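Local atomic coordinates of periplasmic binding protein/LacI transcriptional regulator (Shewanella sp. ANA-3, PDB entry 5OCP), a protein that binds L-arabinofuranose, in both its alpha and beta forms, in the periplasm as the solute-binding component of an arabinose ABC transporter. Residues A[188-200]-A[216-228]. Residues are numbered along the deposited sequence; the frame is centred on the assembly and turned at random.
With AHR (alpha-L-arabinofuranose), chain I; FUB (beta-L-arabinofuranose), chain J.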
loop_
_atom_site.group_PDB
_atom_site.type_symbol
_atom_site.label_atom_id
_atom_site.label_comp_id
_atom_site.label_asym_id
_atom_site.label_seq_id
_atom_site.Cartn_x
_atom_site.Cartn_y
_atom_site.Cartn_z
ATOM N N LEU A 188 -11.763 14.444 18.724
ATOM C CA LEU A 188 -11.751 13.867 17.384
ATOM C C LEU A 188 -12.654 12.677 17.313
ATOM O O LEU A 188 -12.796 11.952 18.244
ATOM C CB LEU A 188 -10.349 13.434 17.043
ATOM C CG LEU A 188 -9.407 14.584 16.714
ATOM C CD1 LEU A 188 -8.011 13.987 16.628
ATOM C CD2 LEU A 188 -9.756 15.185 15.349
ATOM N N CYS A 189 -13.352 12.547 16.212
ATOM C CA CYS A 189 -14.256 11.374 15.982
ATOM C C CYS A 189 -13.416 10.201 15.507
ATOM O O CYS A 189 -13.671 9.041 15.871
ATOM C CB CYS A 189 -15.268 11.738 14.963
ATOM S SG CYS A 189 -16.145 10.388 14.115
ATOM N N ALA A 190 -12.505 10.477 14.596
ATOM C CA ALA A 190 -11.800 9.399 13.916
ATOM C C ALA A 190 -10.451 9.793 13.384
ATOM O O ALA A 190 -10.261 10.951 13.027
ATOM C CB ALA A 190 -12.613 8.851 12.758
ATOM N N VAL A 191 -9.580 8.799 13.238
ATOM C CA VAL A 191 -8.340 8.891 12.483
ATOM C C VAL A 191 -8.505 8.065 11.184
ATOM O O VAL A 191 -8.948 6.917 11.238
ATOM C CB VAL A 191 -7.152 8.351 13.283
ATOM C CG1 VAL A 191 -5.843 8.259 12.439
ATOM C CG2 VAL A 191 -6.955 9.226 14.499
ATOM N N TRP A 192 -8.246 8.719 10.066
ATOM C CA TRP A 192 -8.160 8.117 8.724
ATOM C C TRP A 192 -6.691 8.059 8.427
ATOM O O TRP A 192 -6.005 9.081 8.191
ATOM C CB TRP A 192 -8.946 9.022 7.771
ATOM C CG TRP A 192 -8.624 8.967 6.290
ATOM C CD1 TRP A 192 -8.610 10.022 5.469
ATOM C CD2 TRP A 192 -8.347 7.811 5.446
ATOM N NE1 TRP A 192 -8.303 9.649 4.199
ATOM C CE2 TRP A 192 -8.156 8.291 4.144
ATOM C CE3 TRP A 192 -8.251 6.426 5.667
ATOM C CZ2 TRP A 192 -7.849 7.456 3.070
ATOM C CZ3 TRP A 192 -7.953 5.584 4.587
ATOM C CH2 TRP A 192 -7.772 6.118 3.299
ATOM N N SER A 193 -6.163 6.827 8.403
ATOM C CA SER A 193 -4.794 6.604 8.129
ATOM C C SER A 193 -4.585 5.936 6.769
ATOM O O SER A 193 -5.236 4.910 6.487
ATOM C CB SER A 193 -4.190 5.717 9.200
ATOM O OG SER A 193 -2.841 5.459 8.884
ATOM N N HIS A 194 -3.684 6.481 5.940
ATOM C CA HIS A 194 -3.511 5.881 4.632
ATOM C C HIS A 194 -2.929 4.469 4.695
ATOM O O HIS A 194 -3.044 3.762 3.700
ATOM C CB HIS A 194 -2.683 6.771 3.719
ATOM C CG HIS A 194 -3.352 8.063 3.344
ATOM N ND1 HIS A 194 -2.779 8.916 2.425
ATOM C CD2 HIS A 194 -4.466 8.680 3.790
ATOM C CE1 HIS A 194 -3.548 9.992 2.287
ATOM N NE2 HIS A 194 -4.636 9.826 3.013
ATOM N N ASN A 195 -2.321 4.025 5.798
ATOM C CA ASN A 195 -1.949 2.662 5.947
ATOM C C ASN A 195 -2.012 2.173 7.369
ATOM O O ASN A 195 -2.059 2.962 8.332
ATOM C CB ASN A 195 -0.611 2.289 5.302
ATOM C CG ASN A 195 0.608 2.693 6.110
ATOM O OD1 ASN A 195 0.532 3.560 7.017
ATOM N ND2 ASN A 195 1.770 2.100 5.755
ATOM N N ASP A 196 -2.083 0.858 7.492
ATOM C CA ASP A 196 -2.227 0.275 8.836
ATOM C C ASP A 196 -1.020 0.577 9.713
ATOM O O ASP A 196 -1.207 0.739 10.937
ATOM C CB ASP A 196 -2.400 -1.255 8.764
ATOM C CG ASP A 196 -3.729 -1.738 8.159
ATOM O OD1 ASP A 196 -4.680 -0.938 7.958
ATOM O OD2 ASP A 196 -3.806 -2.954 7.907
ATOM N N GLU A 197 0.176 0.677 9.143
ATOM C CA GLU A 197 1.404 0.961 9.887
ATOM C C GLU A 197 1.287 2.266 10.682
ATOM O O GLU A 197 1.526 2.274 11.896
ATOM C CB GLU A 197 2.582 0.967 8.932
ATOM C CG GLU A 197 3.928 0.835 9.569
ATOM C CD GLU A 197 4.278 -0.564 10.072
ATOM O OE1 GLU A 197 3.894 -1.632 9.528
ATOM O OE2 GLU A 197 5.099 -0.558 11.014
ATOM N N MET A 198 0.866 3.370 10.043
ATOM C CA MET A 198 0.747 4.651 10.694
ATOM C C MET A 198 -0.385 4.537 11.731
ATOM O O MET A 198 -0.333 5.189 12.785
ATOM C CB MET A 198 0.438 5.801 9.760
ATOM C CG MET A 198 1.553 6.118 8.774
ATOM S SD MET A 198 1.212 7.471 7.664
ATOM C CE MET A 198 -0.223 6.837 6.811
ATOM N N ALA A 199 -1.431 3.776 11.403
ATOM C CA ALA A 199 -2.603 3.649 12.266
ATOM C C ALA A 199 -2.196 3.015 13.598
ATOM O O ALA A 199 -2.671 3.484 14.667
ATOM C CB ALA A 199 -3.612 2.828 11.610
ATOM N N LEU A 200 -1.323 2.038 13.539
ATOM C CA LEU A 200 -0.902 1.378 14.739
ATOM C C LEU A 200 -0.048 2.272 15.579
ATOM O O LEU A 200 -0.075 2.156 16.880
ATOM C CB LEU A 200 -0.240 0.080 14.445
ATOM C CG LEU A 200 -1.217 -0.947 13.825
ATOM C CD1 LEU A 200 -0.497 -2.147 13.262
ATOM C CD2 LEU A 200 -2.324 -1.402 14.730
ATOM N N ASP A 216 -13.378 5.686 21.702
ATOM C CA ASP A 216 -13.471 7.177 21.782
ATOM C C ASP A 216 -13.040 7.841 20.420
ATOM O O ASP A 216 -13.684 8.788 19.938
ATOM C CB ASP A 216 -12.599 7.757 22.879
ATOM C CG ASP A 216 -12.986 7.318 24.278
ATOM O OD1 ASP A 216 -14.175 6.989 24.437
ATOM O OD2 ASP A 216 -12.036 7.328 25.152
ATOM N N ILE A 217 -11.930 7.374 19.852
ATOM C CA ILE A 217 -11.488 7.824 18.552
ATOM C C ILE A 217 -11.470 6.519 17.659
ATOM O O ILE A 217 -10.730 5.625 17.949
ATOM C CB ILE A 217 -10.115 8.421 18.662
ATOM C CG1 ILE A 217 -10.197 9.671 19.564
ATOM C CG2 ILE A 217 -9.581 8.846 17.319
ATOM C CD1 ILE A 217 -8.867 10.325 19.708
ATOM N N LEU A 218 -12.261 6.555 16.617
ATOM C CA LEU A 218 -12.336 5.456 15.630
ATOM C C LEU A 218 -11.091 5.485 14.804
ATOM O O LEU A 218 -10.481 6.540 14.608
ATOM C CB LEU A 218 -13.538 5.587 14.740
ATOM C CG LEU A 218 -14.927 5.612 15.414
ATOM C CD1 LEU A 218 -15.970 5.880 14.371
ATOM C CD2 LEU A 218 -15.114 4.342 16.217
ATOM N N ILE A 219 -10.630 4.307 14.353
ATOM C CA ILE A 219 -9.415 4.251 13.552
ATOM C C ILE A 219 -9.764 3.405 12.305
ATOM O O ILE A 219 -10.172 2.271 12.442
ATOM C CB ILE A 219 -8.267 3.654 14.343
ATOM C CG1 ILE A 219 -7.983 4.574 15.541
ATOM C CG2 ILE A 219 -7.058 3.516 13.430
ATOM C CD1 ILE A 219 -6.871 4.130 16.426
ATOM N N VAL A 220 -9.633 4.052 11.142
ATOM C CA VAL A 220 -9.872 3.405 9.847
ATOM C C VAL A 220 -8.654 3.548 8.952
ATOM O O VAL A 220 -7.947 4.544 9.013
ATOM C CB VAL A 220 -11.124 3.894 9.216
ATOM C CG1 VAL A 220 -12.312 3.732 10.123
ATOM C CG2 VAL A 220 -11.003 5.342 8.727
ATOM N N SER A 221 -8.405 2.571 8.087
ATOM C CA SER A 221 -7.107 2.475 7.454
ATOM C C SER A 221 -7.178 1.584 6.206
ATOM O O SER A 221 -8.276 1.101 5.817
ATOM C CB SER A 221 -6.188 1.821 8.509
ATOM O OG SER A 221 -4.847 1.817 8.107
ATOM N N VAL A 222 -6.015 1.383 5.619
ATOM C CA VAL A 222 -5.811 0.428 4.486
ATOM C C VAL A 222 -4.599 -0.437 4.705
ATOM O O VAL A 222 -3.547 0.059 5.114
ATOM C CB VAL A 222 -5.680 1.190 3.136
ATOM C CG1 VAL A 222 -5.546 0.195 1.972
ATOM C CG2 VAL A 222 -6.886 2.027 2.880
ATOM N N ASP A 223 -4.764 -1.731 4.395
ATOM C CA ASP A 223 -3.713 -2.738 4.095
ATOM C C ASP A 223 -4.216 -4.146 4.509
ATOM O O ASP A 223 -3.989 -5.134 3.804
ATOM C CB ASP A 223 -2.331 -2.490 4.661
ATOM C CG ASP A 223 -1.507 -1.472 3.895
ATOM O OD1 ASP A 223 -1.887 -1.048 2.743
ATOM O OD2 ASP A 223 -0.454 -1.004 4.415
ATOM N N GLY A 224 -4.844 -4.243 5.688
ATOM C CA GLY A 224 -5.258 -5.500 6.186
ATOM C C GLY A 224 -4.110 -6.378 6.650
ATOM O O GLY A 224 -4.093 -7.619 6.386
ATOM N N VAL A 225 -3.127 -5.801 7.329
ATOM C CA VAL A 225 -2.010 -6.615 7.806
ATOM C C VAL A 225 -2.423 -7.373 9.042
ATOM O O VAL A 225 -3.303 -6.956 9.711
ATOM C CB VAL A 225 -0.720 -5.860 8.050
ATOM C CG1 VAL A 225 -0.281 -5.176 6.714
ATOM C CG2 VAL A 225 -0.830 -4.866 9.196
ATOM N N PRO A 226 -1.740 -8.493 9.336
ATOM C CA PRO A 226 -2.185 -9.303 10.482
ATOM C C PRO A 226 -2.178 -8.591 11.811
ATOM O O PRO A 226 -3.140 -8.775 12.555
ATOM C CB PRO A 226 -1.158 -10.443 10.482
ATOM C CG PRO A 226 -0.900 -10.658 9.018
ATOM C CD PRO A 226 -0.785 -9.245 8.492
ATOM N N ASP A 227 -1.185 -7.776 12.065
ATOM C CA ASP A 227 -1.116 -6.980 13.292
ATOM C C ASP A 227 -2.324 -6.052 13.415
ATOM O O ASP A 227 -2.780 -5.718 14.546
ATOM C CB ASP A 227 0.112 -6.156 13.427
ATOM C CG ASP A 227 1.319 -6.971 13.860
ATOM O OD1 ASP A 227 1.157 -8.199 14.139
ATOM O OD2 ASP A 227 2.381 -6.348 13.931
ATOM N N TYR A 228 -2.842 -5.584 12.282
ATOM C CA TYR A 228 -4.063 -4.741 12.365
ATOM C C TYR A 228 -5.337 -5.546 12.673
ATOM O O TYR A 228 -6.265 -5.098 13.410
ATOM C CB TYR A 228 -4.220 -3.901 11.093
ATOM C CG TYR A 228 -5.201 -2.775 11.195
ATOM C CD1 TYR A 228 -6.557 -2.941 10.969
ATOM C CD2 TYR A 228 -4.751 -1.450 11.468
ATOM C CE1 TYR A 228 -7.475 -1.888 11.031
ATOM C CE2 TYR A 228 -5.644 -0.399 11.526
ATOM C CZ TYR A 228 -6.967 -0.577 11.253
ATOM O OH TYR A 228 -7.854 0.452 11.322
HETATM O O5 AHR I . 1.677 1.254 -2.240
HETATM C C5 AHR I . 1.051 0.551 -1.212
HETATM C C4 AHR I . 1.273 1.249 0.117
HETATM O O4 AHR I . 2.643 1.472 0.353
HETATM C C3 AHR I . 0.711 0.431 1.295
HETATM O O3 AHR I . -0.642 0.718 1.430
HETATM C C2 AHR I . 1.626 0.927 2.402
HETATM O O2 AHR I . 1.719 0.111 3.533
HETATM C C1 AHR I . 2.945 0.935 1.650
HETATM O O1 AHR I . 3.798 1.748 2.278
HETATM O O5 FUB J . 1.676 1.254 -2.239
HETATM C C5 FUB J . 1.056 0.551 -1.207
HETATM C C4 FUB J . 1.284 1.250 0.123
HETATM O O4 FUB J . 2.649 1.492 0.361
HETATM C C3 FUB J . 0.731 0.434 1.302
HETATM O O3 FUB J . -0.630 0.709 1.425
HETATM C C2 FUB J . 1.595 0.977 2.435
HETATM O O2 FUB J . 1.714 0.115 3.542
HETATM C C1 FUB J . 2.916 1.362 1.770
HETATM O O1 FUB J . 3.745 0.314 1.900
HETATM O O HOH W 1 -15.906 8.756 17.929
HETATM O O HOH W 2 0.562 -1.150 6.782
#
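The carboxylate of Asp-196 lies over one face of the Tyr-228 ring, the two planes 12° apart and OD1 displaced toward the rim, with CG 3.5 Å from Tyr-228 CD2. Ala-199 CB meets the same ring at its edge, in plane, 3.8 Å from CE2. Trp-192 turns an edge to Val-222, its CZ3 4.1 Å from Val-222 CG2; His-194 CD2 sits over one face of the indole, offset toward the rim, and Phe-147 stacks on the indole.

CG of Asp-196 lies anti to its carbonyl carbon, beside the backbone N (chi1 -69°), which brings the carboxylate to residues 221-228. There OD1, through its anti lone pair, accepts from Ser-221 OG at 2.8 Å and is also hydrogen-bonded with Thr-240 OG1, while OD2 takes Val-225 N nearly along the C-O axis (3.0 Å) and Gly-224 N weakly. Replacing Asp-196 by alanine removes both oxygens and is likely to leave the Ser-221 hydroxyl and Val-225 amide without this acceptor, and the Tyr-228 face without its stacked carboxylate.

Upstream, strands 190-193 and 218-221 run parallel, joined by four backbone bonds; Val-220 N to Val-191 O is 2.9 Å and nearly straight (176°).

At their C-terminal ends, Asn-195, at the N-cap of helix 196-208, accepts Met-198 N with OD1, the donor standing above the carbonyl plane, and gives ND2 to O2 of either arabinofuranose anomer (3.0 Å), while Asp-223 OD1 approaches sugar O3. This beta-alpha-beta unit, with ligand-binding residues at the strand ends, is characteristic of the Rossmann-like lobes of periplasmic sugar-binding proteins.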